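Local coordinates for protein methyl-coenzyme M reductase subunit beta (Methanosarcina barkeri, PDB 1E6Y) that forms part of methyl-coenzyme M reductase I, the nickel F430 enzyme that reduces methyl-coenzyme M with coenzyme B and so releases methane in the last step of methanogenesis, at residues 82-87 and 135-140; 87-90 and 96-99; 281-284 and 288-291. All blocks are in the same frame, centred on the assembly; numbering follows the deposited sequence.

In the fold
Contacts 1 and 2 are neighbours, their centres about 11 Å apart, and both rest on helix 78-89: contact 1 leans it against helix 125-141, and contact 2 folds its C-terminal end onto Thr97, just before strand 98-102. Contact 3 lies about 69 and 63 Å from them, centre to centre, across the chain's centre. The first two contacts are buried, small and made mostly by side chains, one around a single amide-hydroxyl bond and the other by methyl groups and a close threonine oxygen. Partly buried contact 3 is a beta hairpin joined mainly by backbone hydrogen bonds, with charged side chains turned to the gamma subunit. All three lie away from the coenzyme sites.

Contact 1: 82-87 and 135-140; sequences AENVKK and TQTIMD
Asn84 reaches from helix 78-89 to Thr137 on helix 125-141, at the point where the two backbones come nearest, with their CA atoms 6.3 Å apart. Its CB already lies against the threonine, 3.8 Å from Thr137 CG2. A chi1 of -163° sets CG opposite the backbone N and carries the amide along the flank of Thr137, so that the two side chains run past each other in opposite directions. CG adds a looser contact to the hydroxyl oxygen. At the tip, ND2 donates to Thr137 OG1 at 2.8 Å, in a nearly straight bond (165° at the hydrogen) that lies in the amide plane. The same nitrogen gives a second hydrogen bond to a water 2.8 Å away, which in turn donates to Asp140 OD2 at 2.7 Å. Two partners thus grip ND2 and should restrain the amide's rotation. Asp140 OD2 also accepts from Gln136 NE2, met from above the carboxylate plane. Thr137 OG1 is further bonded to Ala133 O, one turn back in its own helix, while Val85 CG2 lies 3.7 Å from Thr137 OG1. This is a small, largely polar helix-helix contact within the N-terminal domain, joined directly by one amide-hydroxyl bond and through a water to Asp140.

Contact 2: 87-90 and 96-99; sequences KLVQ and DTNV
Thr97 turns its hydroxyl and its methyl to two consecutive residues at the end of helix 78-89. The close part is at OG1, which sits 3.1 Å from Gln90 CA and 3.3 Å from Gln90 CB, pressed on the backbone just where the chain leaves helical geometry. Here the CA atoms of Gln90 and Thr97 are 5.4 Å apart. With chi1 at -54°, OG1 lies opposite the threonine carbonyl carbon and CG2 opposite the backbone N, which sets the hydroxyl on Gln90 and the methyl, CG2, mainly on Val89, 3.8 Å from its CG1. The polar need of OG1 is met by Asp95 OD2, in the loop just before the strand. Together the two segments form a helix-loop-strand connection, in which helix 78-89 turns back into strand 98-102, an outer strand of the four-stranded antiparallel sheet within this chain. Val89 is buried and touches Ala133 of helix 125-141, and its carbonyl oxygen accepts a hydrogen bond from Arg116 NE. Away from the threonine the contact slackens. Val99 points toward the helix end, yet its side chain makes no close contact with residues 87-90 and packs instead on Ala82 and Val85, earlier in the helix. Beyond CG, the partly exposed Gln90 side chain runs extended and hands its NE2 to Glu93 OE1.

Contact 3: 281-284 and 288-291; sequences DKTA and YNFY
A classic beta bulge interrupts the antiparallel hairpin of strands 278-283 and 289-293: Asp281 and Lys282 both face Phe290. The carbonyl oxygen of Phe290 takes both their amides in its carbonyl plane, Asp281 N at 2.7 Å and Lys282 N at 3.2 Å. Phe290 N returns a bond to Lys282 O at 2.8 Å, completing the hydrogen-bonded pair. Further on, Ala284 N donates to Tyr288 O at 2.8 Å (171° at the hydrogen), close to the hairpin turn. Thr283 and Asn289 form the non-hydrogen-bonded pair between these rungs. Their side chains lie side by side on one face, and Thr283 OG1 donates to Asn289 OD1 at 2.8 Å, nearly in line with the amide C=O. Lys282 and Phe290 occupy the other face. The lysine chain bends at chi3 (86°) and chi4, which brings NZ back beside the ring, 3.4 Å from Phe290 CD1. Ala284 CB adds an apolar touch at Phe290 CE1 (3.8 Å), while Tyr288 CD2 lies over one face of the phenylalanine ring, offset toward its rim. Backbone bonds, with one hydroxyl-amide bond beside them, hold the strands together, while the adjacent bulge residues turn their charges outward to the gamma subunit, where Glu230 of that chain forms a salt bridge with Lys282 and Arg234 of that chain one with Asp281.

Contact 1: 82-87 and 135-140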
loop_
_atom_site.group_PDB
_atom_site.type_symbol
_atom_site.label_atom_id
_atom_site.label_comp_id
_atom_site.label_asym_id
_atom_site.label_seq_id
_atom_site.Cartn_x
_atom_site.Cartn_y
_atom_site.Cartn_z
ATOM N N ALA E 82 14.607 34.717 1.855
ATOM C CA ALA E 82 13.218 35.007 1.501
ATOM C C ALA E 82 13.114 35.724 0.153
ATOM O O ALA E 82 12.257 35.392 -0.669
ATOM C CB ALA E 82 12.560 35.846 2.595
ATOM N N GLU E 83 14.011 36.680 -0.081
ATOM C CA GLU E 83 14.033 37.444 -1.330
ATOM C C GLU E 83 14.263 36.531 -2.524
ATOM O O GLU E 83 13.561 36.621 -3.533
ATOM C CB GLU E 83 15.153 38.487 -1.306
ATOM C CG GLU E 83 14.958 39.640 -0.344
ATOM C CD GLU E 83 16.196 40.524 -0.254
ATOM O OE1 GLU E 83 16.752 40.886 -1.319
ATOM O OE2 GLU E 83 16.625 40.837 0.881
ATOM N N ASN E 84 15.295 35.699 -2.420
ATOM C CA ASN E 84 15.699 34.843 -3.526
ATOM C C ASN E 84 14.695 33.722 -3.755
ATOM O O ASN E 84 14.428 33.345 -4.897
ATOM C CB ASN E 84 17.086 34.255 -3.263
ATOM C CG ASN E 84 17.729 33.713 -4.519
ATOM O OD1 ASN E 84 18.135 34.474 -5.401
ATOM N ND2 ASN E 84 17.783 32.390 -4.633
ATOM N N VAL E 85 14.115 33.220 -2.668
ATOM C CA VAL E 85 13.055 32.220 -2.754
ATOM C C VAL E 85 11.845 32.775 -3.508
ATOM O O VAL E 85 11.324 32.119 -4.406
ATOM C CB VAL E 85 12.640 31.726 -1.339
ATOM C CG1 VAL E 85 11.312 30.972 -1.391
ATOM C CG2 VAL E 85 13.724 30.818 -0.777
ATOM N N LYS E 86 11.483 34.025 -3.233
ATOM C CA LYS E 86 10.382 34.667 -3.946
ATOM C C LYS E 86 10.664 34.778 -5.443
ATOM O O LYS E 86 9.769 34.565 -6.262
ATOM C CB LYS E 86 10.092 36.059 -3.372
ATOM C CG LYS E 86 9.001 36.801 -4.135
ATOM C CD LYS E 86 8.446 37.991 -3.379
ATOM C CE LYS E 86 7.257 38.582 -4.129
ATOM N NZ LYS E 86 6.626 39.720 -3.403
ATOM N N LYS E 87 11.911 35.082 -5.798
ATOM C CA LYS E 87 12.308 35.192 -7.202
ATOM C C LYS E 87 12.168 33.864 -7.945
ATOM O O LYS E 87 11.824 33.839 -9.127
ATOM C CB LYS E 87 13.753 35.686 -7.316
ATOM C CG LYS E 87 13.950 37.153 -6.958
ATOM C CD LYS E 87 15.411 37.554 -7.088
ATOM C CE LYS E 87 15.650 38.953 -6.543
ATOM N NZ LYS E 87 17.094 39.322 -6.574
ATOM N N THR E 135 16.083 25.037 -1.731
ATOM C CA THR E 135 17.255 24.217 -2.046
ATOM C C THR E 135 18.227 24.955 -2.972
ATOM O O THR E 135 19.425 25.026 -2.687
ATOM C CB THR E 135 16.841 22.878 -2.705
ATOM O OG1 THR E 135 15.987 22.150 -1.813
ATOM C CG2 THR E 135 18.067 22.031 -3.018
ATOM N N GLN E 136 17.700 25.535 -4.051
ATOM C CA GLN E 136 18.511 26.303 -4.995
ATOM C C GLN E 136 19.139 27.536 -4.339
ATOM O O GLN E 136 20.313 27.840 -4.576
ATOM C CB GLN E 136 17.664 26.737 -6.194
ATOM C CG GLN E 136 18.411 27.600 -7.209
ATOM C CD GLN E 136 19.445 26.818 -8.004
ATOM O OE1 GLN E 136 19.114 25.843 -8.680
ATOM N NE2 GLN E 136 20.695 27.271 -7.965
ATOM N N THR E 137 18.365 28.215 -3.494
ATOM C CA THR E 137 18.832 29.422 -2.815
ATOM C C THR E 137 20.003 29.135 -1.877
ATOM O O THR E 137 20.992 29.871 -1.872
ATOM C CB THR E 137 17.685 30.091 -2.019
ATOM O OG1 THR E 137 16.670 30.536 -2.927
ATOM C CG2 THR E 137 18.202 31.290 -1.219
ATOM N N ILE E 138 19.912 28.039 -1.126
ATOM C CA ILE E 138 20.978 27.652 -0.205
ATOM C C ILE E 138 22.226 27.200 -0.963
ATOM O O ILE E 138 23.347 27.570 -0.607
ATOM C CB ILE E 138 20.511 26.528 0.751
ATOM C CG1 ILE E 138 19.408 27.057 1.671
ATOM C CG2 ILE E 138 21.684 26.010 1.578
ATOM C CD1 ILE E 138 18.845 26.021 2.619
ATOM N N MET E 139 22.018 26.468 -2.054
ATOM C CA MET E 139 23.118 25.998 -2.891
ATOM C C MET E 139 23.948 27.177 -3.395
ATOM O O MET E 139 25.175 27.170 -3.300
ATOM C CB MET E 139 22.571 25.206 -4.081
ATOM C CG MET E 139 23.500 24.112 -4.587
ATOM S SD MET E 139 23.570 22.685 -3.485
ATOM C CE MET E 139 21.893 22.050 -3.647
ATOM N N ASP E 140 23.261 28.222 -3.842
ATOM C CA ASP E 140 23.915 29.413 -4.381
ATOM C C ASP E 140 24.539 30.289 -3.300
ATOM O O ASP E 140 25.695 30.691 -3.410
ATOM C CB ASP E 140 22.912 30.242 -5.185
ATOM C CG ASP E 140 22.573 29.617 -6.524
ATOM O OD1 ASP E 140 23.421 28.894 -7.089
ATOM O OD2 ASP E 140 21.455 29.858 -7.019
HETATM O O HOH W 1 19.317 31.487 -6.796
#

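Contact 2: 87-90 and 96-99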
loop_
_atom_site.group_PDB
_atom_site.type_symbol
_atom_site.label_atom_id
_atom_site.label_comp_id
_atom_site.label_asym_id
_atom_site.label_seq_id
_atom_site.Cartn_x
_atom_site.Cartn_y
_atom_site.Cartn_z
ATOM N N LYS E 87 11.911 35.082 -5.798
ATOM C CA LYS E 87 12.308 35.192 -7.202
ATOM C C LYS E 87 12.168 33.864 -7.945
ATOM O O LYS E 87 11.824 33.839 -9.127
ATOM C CB LYS E 87 13.753 35.686 -7.316
ATOM C CG LYS E 87 13.950 37.153 -6.958
ATOM C CD LYS E 87 15.411 37.554 -7.088
ATOM C CE LYS E 87 15.650 38.953 -6.543
ATOM N NZ LYS E 87 17.094 39.322 -6.574
ATOM N N LEU E 88 12.429 32.766 -7.242
ATOM C CA LEU E 88 12.363 31.431 -7.830
ATOM C C LEU E 88 10.947 30.860 -7.834
ATOM O O LEU E 88 10.585 30.090 -8.723
ATOM C CB LEU E 88 13.298 30.482 -7.078
ATOM C CG LEU E 88 14.790 30.778 -7.224
ATOM C CD1 LEU E 88 15.577 29.962 -6.223
ATOM C CD2 LEU E 88 15.237 30.470 -8.644
ATOM N N VAL E 89 10.161 31.217 -6.820
ATOM C CA VAL E 89 8.786 30.743 -6.704
ATOM C C VAL E 89 7.837 31.483 -7.648
ATOM O O VAL E 89 6.920 30.878 -8.209
ATOM C CB VAL E 89 8.268 30.881 -5.247
ATOM C CG1 VAL E 89 6.786 30.534 -5.172
ATOM C CG2 VAL E 89 9.057 29.970 -4.326
ATOM N N GLN E 90 8.073 32.780 -7.845
ATOM C CA GLN E 90 7.193 33.605 -8.673
ATOM C C GLN E 90 7.220 33.173 -10.138
ATOM O O GLN E 90 8.172 32.536 -10.589
ATOM C CB GLN E 90 7.575 35.088 -8.555
ATOM C CG GLN E 90 8.841 35.480 -9.297
ATOM C CD GLN E 90 9.023 36.983 -9.386
ATOM O OE1 GLN E 90 8.424 37.743 -8.622
ATOM N NE2 GLN E 90 9.858 37.421 -10.319
ATOM N N ASP E 96 1.059 37.256 -7.573
ATOM C CA ASP E 96 0.573 37.077 -6.211
ATOM C C ASP E 96 1.444 36.144 -5.367
ATOM O O ASP E 96 1.029 35.700 -4.297
ATOM C CB ASP E 96 -0.878 36.579 -6.238
ATOM C CG ASP E 96 -1.054 35.313 -7.060
ATOM O OD1 ASP E 96 -0.551 35.249 -8.199
ATOM O OD2 ASP E 96 -1.717 34.383 -6.566
ATOM N N THR E 97 2.674 35.900 -5.813
ATOM C CA THR E 97 3.657 35.212 -4.980
ATOM C C THR E 97 3.913 36.013 -3.707
ATOM O O THR E 97 4.006 37.243 -3.740
ATOM C CB THR E 97 4.997 35.030 -5.716
ATOM O OG1 THR E 97 4.769 34.376 -6.969
ATOM C CG2 THR E 97 5.957 34.194 -4.883
ATOM N N ASN E 98 3.987 35.310 -2.582
ATOM C CA ASN E 98 4.223 35.954 -1.299
ATOM C C ASN E 98 5.129 35.093 -0.430
ATOM O O ASN E 98 4.805 33.944 -0.130
ATOM C CB ASN E 98 2.890 36.205 -0.588
ATOM C CG ASN E 98 3.037 37.091 0.633
ATOM O OD1 ASN E 98 3.770 38.081 0.613
ATOM N ND2 ASN E 98 2.342 36.735 1.710
ATOM N N VAL E 99 6.307 35.622 -0.115
ATOM C CA VAL E 99 7.249 34.933 0.759
ATOM C C VAL E 99 7.599 35.823 1.949
ATOM O O VAL E 99 8.199 36.890 1.792
ATOM C CB VAL E 99 8.541 34.544 0.005
ATOM C CG1 VAL E 99 9.470 33.756 0.923
ATOM C CG2 VAL E 99 8.196 33.722 -1.228
#

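Contact 3: 281-284 and 288-291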
loop_
_atom_site.group_PDB
_atom_site.type_symbol
_atom_site.label_atom_id
_atom_site.label_comp_id
_atom_site.label_asym_id
_atom_site.label_seq_id
_atom_site.Cartn_x
_atom_site.Cartn_y
_atom_site.Cartn_z
ATOM N N ASP E 281 -45.994 14.157 16.092
ATOM C CA ASP E 281 -46.593 13.301 15.071
ATOM C C ASP E 281 -47.667 12.416 15.700
ATOM O O ASP E 281 -48.795 12.342 15.212
ATOM C CB ASP E 281 -45.507 12.432 14.423
ATOM C CG ASP E 281 -46.028 11.589 13.268
ATOM O OD1 ASP E 281 -45.484 10.484 13.051
ATOM O OD2 ASP E 281 -46.949 12.038 12.554
ATOM N N LYS E 282 -47.313 11.781 16.812
ATOM C CA LYS E 282 -48.224 10.898 17.527
ATOM C C LYS E 282 -47.807 10.827 18.993
ATOM O O LYS E 282 -46.633 11.012 19.325
ATOM C CB LYS E 282 -48.198 9.497 16.902
ATOM C CG LYS E 282 -49.319 8.582 17.375
ATOM C CD LYS E 282 -49.298 7.228 16.669
ATOM C CE LYS E 282 -48.363 6.246 17.362
ATOM N NZ LYS E 282 -46.943 6.683 17.265
ATOM N N THR E 283 -48.786 10.646 19.873
ATOM C CA THR E 283 -48.507 10.445 21.287
ATOM C C THR E 283 -48.758 8.994 21.672
ATOM O O THR E 283 -49.787 8.412 21.323
ATOM C CB THR E 283 -49.371 11.369 22.171
ATOM O OG1 THR E 283 -49.111 12.734 21.825
ATOM C CG2 THR E 283 -49.039 11.171 23.641
ATOM N N ALA E 284 -47.767 8.401 22.326
ATOM C CA ALA E 284 -47.840 7.026 22.801
ATOM C C ALA E 284 -48.636 6.942 24.109
ATOM O O ALA E 284 -48.876 7.961 24.761
ATOM C CB ALA E 284 -46.438 6.502 23.009
ATOM N N TYR E 288 -45.541 9.827 25.972
ATOM C CA TYR E 288 -44.373 10.159 25.161
ATOM C C TYR E 288 -44.784 10.632 23.769
ATOM O O TYR E 288 -45.528 9.947 23.065
ATOM C CB TYR E 288 -43.443 8.949 25.039
ATOM C CG TYR E 288 -42.178 9.223 24.249
ATOM C CD1 TYR E 288 -41.010 9.649 24.886
ATOM C CD2 TYR E 288 -42.141 9.030 22.867
ATOM C CE1 TYR E 288 -39.834 9.867 24.167
ATOM C CE2 TYR E 288 -40.973 9.254 22.140
ATOM C CZ TYR E 288 -39.826 9.667 22.795
ATOM O OH TYR E 288 -38.671 9.865 22.075
ATOM N N ASN E 289 -44.268 11.792 23.372
ATOM C CA ASN E 289 -44.548 12.371 22.061
ATOM C C ASN E 289 -43.498 11.973 21.028
ATOM O O ASN E 289 -42.313 12.286 21.176
ATOM C CB ASN E 289 -44.606 13.898 22.155
ATOM C CG ASN E 289 -45.725 14.383 23.049
ATOM O OD1 ASN E 289 -46.888 14.035 22.849
ATOM N ND2 ASN E 289 -45.377 15.166 24.063
ATOM N N PHE E 290 -43.943 11.262 19.996
ATOM C CA PHE E 290 -43.113 10.989 18.830
ATOM C C PHE E 290 -43.205 12.189 17.898
ATOM O O PHE E 290 -44.294 12.544 17.442
ATOM C CB PHE E 290 -43.606 9.737 18.100
ATOM C CG PHE E 290 -43.382 8.455 18.859
ATOM C CD1 PHE E 290 -44.463 7.688 19.289
ATOM C CD2 PHE E 290 -42.094 7.984 19.093
ATOM C CE1 PHE E 290 -44.263 6.470 19.936
ATOM C CE2 PHE E 290 -41.883 6.764 19.740
ATOM C CZ PHE E 290 -42.970 6.007 20.162
ATOM N N TYR E 291 -42.072 12.838 17.649
ATOM C CA TYR E 291 -42.042 14.003 16.772
ATOM C C TYR E 291 -41.828 13.611 15.318
ATOM O O TYR E 291 -41.445 12.479 15.021
ATOM C CB TYR E 291 -40.945 14.975 17.216
ATOM C CG TYR E 291 -41.294 15.752 18.462
ATOM C CD1 TYR E 291 -41.212 15.160 19.721
ATOM C CD2 TYR E 291 -41.797 17.049 18.377
ATOM C CE1 TYR E 291 -41.633 15.834 20.862
ATOM C CE2 TYR E 291 -42.222 17.733 19.509
ATOM C CZ TYR E 291 -42.141 17.119 20.747
ATOM O OH TYR E 291 -42.593 17.780 21.863
#